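Local structure of putative acetoin utilization protein, acetoin dehydrogenase (Thermus thermophilus, 5AWE) at residues L46-D49 and K50-K53; V13-P16 and D17-V20. The protein is of unknown function but, with two CBS domains followed by an ACT domain, probably acts as a regulatory protein that senses small ligands. One frame throughout, in Å; residues are numbered along the deposited sequence.

Contact 1 of 2, residues L46-D49 and K50-K53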
loop_
_atom_site.group_PDB
_atom_site.type_symbol
_atom_site.label_atom_id
_atom_site.label_comp_id
_atom_site.label_asym_id
_atom_site.label_seq_id
_atom_site.Cartn_x
_atom_site.Cartn_y
_atom_site.Cartn_z
ATOM N N LEU A 46 -25.233 -0.855 -4.420
ATOM C CA LEU A 46 -24.479 -0.607 -5.639
ATOM C C LEU A 46 -23.089 -0.082 -5.312
ATOM O O LEU A 46 -22.920 0.740 -4.403
ATOM C CB LEU A 46 -25.225 0.398 -6.522
ATOM C CG LEU A 46 -24.732 0.610 -7.958
ATOM C CD1 LEU A 46 -23.678 1.685 -7.987
ATOM C CD2 LEU A 46 -24.191 -0.696 -8.515
ATOM N N VAL A 47 -22.096 -0.568 -6.054
ATOM C CA VAL A 47 -20.713 -0.160 -5.854
ATOM C C VAL A 47 -20.048 0.192 -7.179
ATOM O O VAL A 47 -20.226 -0.512 -8.179
ATOM C CB VAL A 47 -19.887 -1.286 -5.164
ATOM C CG1 VAL A 47 -20.348 -1.480 -3.733
ATOM C CG2 VAL A 47 -20.045 -2.575 -5.925
ATOM N N THR A 48 -19.284 1.280 -7.181
ATOM C CA THR A 48 -18.431 1.612 -8.316
ATOM C C THR A 48 -16.968 1.249 -8.047
ATOM O O THR A 48 -16.577 0.965 -6.911
ATOM C CB THR A 48 -18.474 3.105 -8.636
ATOM O OG1 THR A 48 -17.852 3.830 -7.570
ATOM C CG2 THR A 48 -19.914 3.576 -8.807
ATOM N N ASP A 49 -16.165 1.270 -9.105
ATOM C CA ASP A 49 -14.730 1.058 -8.991
ATOM C C ASP A 49 -14.138 2.119 -8.066
ATOM O O ASP A 49 -13.265 1.819 -7.247
ATOM C CB ASP A 49 -14.080 1.143 -10.376
ATOM C CG ASP A 49 -12.671 0.563 -10.403
ATOM O OD1 ASP A 49 -12.529 -0.674 -10.319
ATOM O OD2 ASP A 49 -11.703 1.342 -10.516
ATOM N N LYS A 50 -14.618 3.354 -8.187
ATOM C CA LYS A 50 -14.193 4.417 -7.279
ATOM C C LYS A 50 -14.479 4.075 -5.817
ATOM O O LYS A 50 -13.565 4.058 -4.992
ATOM C CB LYS A 50 -14.888 5.731 -7.630
ATOM C CG LYS A 50 -14.081 6.660 -8.514
ATOM C CD LYS A 50 -14.490 8.115 -8.290
ATOM C CE LYS A 50 -14.133 8.575 -6.879
ATOM N NZ LYS A 50 -14.675 9.929 -6.567
ATOM N N ASP A 51 -15.747 3.817 -5.499
ATOM C CA ASP A 51 -16.136 3.378 -4.158
ATOM C C ASP A 51 -15.151 2.342 -3.592
ATOM O O ASP A 51 -14.696 2.463 -2.455
ATOM C CB ASP A 51 -17.542 2.756 -4.179
ATOM C CG ASP A 51 -18.645 3.775 -4.427
ATOM O OD1 ASP A 51 -19.804 3.343 -4.617
ATOM O OD2 ASP A 51 -18.364 4.998 -4.430
ATOM N N LEU A 52 -14.834 1.324 -4.388
ATOM C CA LEU A 52 -13.943 0.260 -3.945
ATOM C C LEU A 52 -12.519 0.764 -3.699
ATOM O O LEU A 52 -11.910 0.449 -2.680
ATOM C CB LEU A 52 -13.914 -0.866 -4.982
ATOM C CG LEU A 52 -14.925 -2.018 -4.919
ATOM C CD1 LEU A 52 -15.888 -1.860 -3.731
ATOM C CD2 LEU A 52 -15.676 -2.070 -6.248
ATOM N N LYS A 53 -12.001 1.550 -4.640
ATOM C CA LYS A 53 -10.653 2.107 -4.552
ATOM C C LYS A 53 -10.495 3.104 -3.403
ATOM O O LYS A 53 -9.477 3.096 -2.712
ATOM C CB LYS A 53 -10.286 2.801 -5.866
ATOM C CG LYS A 53 -9.666 1.906 -6.929
ATOM C CD LYS A 53 -10.414 0.601 -7.113
ATOM C CE LYS A 53 -9.795 -0.206 -8.242
ATOM N NZ LYS A 53 -9.436 0.674 -9.389
#
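T48 and D51 form a capping box where strand 42-48 runs straight into helix 49-53, within a T-x-x-D sequence characteristic of CBS domains; in many relatives this motif meets a bound nucleotide. T48 OG1 accepts from D51 N at 3.0 Å in a nearly straight bond (171°). The return bond is weak: T48 N reaches D51 OD1 at 3.3 Å, although it too is almost linear. The box thus ties the last strand residue to the first helical turn, which L52 N continues by bonding to T48 O at 3.1 Å.

The tightly packed side is the buried one: V47 CB touches L52 CD1 at a modest 4.3 Å, V47 also packs on L35, V77 and M81, and L52 rests on I24 and L27 of helix 20-30. By contrast, the side chain of K50 lies on the exposed side; its CB passes T48 OG1, while its NZ makes a long, weak ion pair with D54.

K53 is buried, packed against W66 of neighbouring subunits, including a cation-pi contact with one of them. With CG of D49 anti to its N (chi1 -164°), the carboxylate lies beside the bent lysine chain, and K53 NZ meets D49 OD2 at 2.6 Å from the syn side, 27° out of the carboxylate plane.

Contact 2 of 2, residues V13-P16 and D17-V20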
loop_
_atom_site.group_PDB
_atom_site.type_symbol
_atom_site.label_atom_id
_atom_site.label_comp_id
_atom_site.label_asym_id
_atom_site.label_seq_id
_atom_site.Cartn_x
_atom_site.Cartn_y
_atom_site.Cartn_z
ATOM N N VAL A 13 -22.774 -9.250 -11.205
ATOM C CA VAL A 13 -23.240 -8.793 -9.913
ATOM C C VAL A 13 -22.332 -9.378 -8.854
ATOM O O VAL A 13 -21.441 -10.164 -9.153
ATOM C CB VAL A 13 -24.710 -9.214 -9.642
ATOM C CG1 VAL A 13 -25.605 -8.723 -10.766
ATOM C CG2 VAL A 13 -24.813 -10.721 -9.498
ATOM N N VAL A 14 -22.552 -8.988 -7.612
ATOM C CA VAL A 14 -21.657 -9.375 -6.551
ATOM C C VAL A 14 -22.538 -9.506 -5.312
ATOM O O VAL A 14 -23.700 -9.087 -5.332
ATOM C CB VAL A 14 -20.548 -8.286 -6.386
ATOM C CG1 VAL A 14 -20.929 -7.285 -5.312
ATOM C CG2 VAL A 14 -19.212 -8.930 -6.128
ATOM N N ALA A 15 -22.003 -10.108 -4.254
ATOM C CA ALA A 15 -22.744 -10.258 -3.006
ATOM C C ALA A 15 -22.126 -9.363 -1.929
ATOM O O ALA A 15 -20.930 -9.081 -1.955
ATOM C CB ALA A 15 -22.730 -11.717 -2.558
ATOM N N PRO A 16 -22.940 -8.917 -0.960
ATOM C CA PRO A 16 -22.469 -8.046 0.123
ATOM C C PRO A 16 -21.216 -8.550 0.852
ATOM O O PRO A 16 -20.391 -7.752 1.310
ATOM C CB PRO A 16 -23.675 -7.950 1.057
ATOM C CG PRO A 16 -24.854 -8.296 0.197
ATOM C CD PRO A 16 -24.346 -9.317 -0.772
ATOM N N ASP A 17 -21.079 -9.866 0.967
ATOM C CA ASP A 17 -19.958 -10.445 1.693
ATOM C C ASP A 17 -18.769 -10.680 0.778
ATOM O O ASP A 17 -17.724 -11.147 1.221
ATOM C CB ASP A 17 -20.370 -11.761 2.356
ATOM C CG ASP A 17 -21.283 -11.551 3.552
ATOM O OD1 ASP A 17 -21.346 -10.407 4.063
ATOM O OD2 ASP A 17 -21.939 -12.527 3.982
ATOM N N THR A 18 -18.928 -10.362 -0.500
ATOM C CA THR A 18 -17.790 -10.354 -1.413
ATOM C C THR A 18 -16.718 -9.408 -0.858
ATOM O O THR A 18 -17.021 -8.284 -0.459
ATOM C CB THR A 18 -18.213 -9.862 -2.817
ATOM O OG1 THR A 18 -19.262 -10.699 -3.319
ATOM C CG2 THR A 18 -17.034 -9.898 -3.777
ATOM N N PRO A 19 -15.452 -9.856 -0.818
ATOM C CA PRO A 19 -14.390 -8.986 -0.296
ATOM C C PRO A 19 -14.145 -7.835 -1.264
ATOM O O PRO A 19 -14.146 -8.036 -2.480
ATOM C CB PRO A 19 -13.169 -9.910 -0.196
ATOM C CG PRO A 19 -13.721 -11.304 -0.266
ATOM C CD PRO A 19 -14.944 -11.199 -1.140
ATOM N N VAL A 20 -13.935 -6.637 -0.725
ATOM C CA VAL A 20 -13.711 -5.459 -1.547
ATOM C C VAL A 20 -12.671 -5.714 -2.634
ATOM O O VAL A 20 -12.867 -5.325 -3.788
ATOM C CB VAL A 20 -13.269 -4.243 -0.677
ATOM C CG1 VAL A 20 -12.802 -3.090 -1.562
ATOM C CG2 VAL A 20 -14.437 -3.772 0.185
#
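T18 holds OG1 beside its own backbone N and anti to its carbonyl carbon (chi1 -57°), which points the hydroxyl back at A15 O across a type I beta turn from A15 to T18. The turn lies in the loop between strand 8-9 and helix 20-30 of the first CBS domain. P16 and D17 occupy its two central positions, and the phi of P16, -51°, is one that the proline ring readily supplies.

Two donors from the same residue grip A15 O. T18 N closes the turn at 2.8 Å from A15 O, but approaches from above the carbonyl plane, 54° out of it. T18 OG1 donates a hydrogen bond to A15 O at 2.7 Å and lies much closer to that plane. The pair of bonds fixes the rotation of the threonine and joins its side chain to the backbone closure. A15 CB flanks T18 OG1 at 3.7 Å.

V14 CG2 lies against both branches of T18, close to OG1 as well as to CG2, although the exact closeness of the two methyls is doubtful at this resolution. V14 and T18 also pack on V77, and V14 reaches V37 of strand 34-39, which gives the turn a buried flank.

On the exposed side D17 OD1 forms a salt bridge with R78. Backbone bonds of P16 to R78 and of T18 to V77 anchor the turn to the same segment. Beyond it P19 takes the N-cap position of helix 20-30. Within the turn itself, D17 OD1 lies 3.7 Å from P16 C.

How the contacts relate
Both contacts sit in the first CBS domain, about 11 Å apart between centres, and share helix 20-30: contact 2 leads into its start, while side chains of contact 1 pack along it. They touch directly where L52 O lies 3.8 Å from V20 CG1. V77 links them as well, packing on V47 as on V14. Each is partly buried and hinges on a threonine, used in reverse senses: T48 accepts a hydrogen bond through its hydroxyl oxygen at the start of a helix, whereas T18 donates one to close a turn. Their charges also differ in place. Contact 1 carries an internal ion pair beside other subunits; contact 2, which no other chain touches, sends its carboxylate to R78 of its own chain.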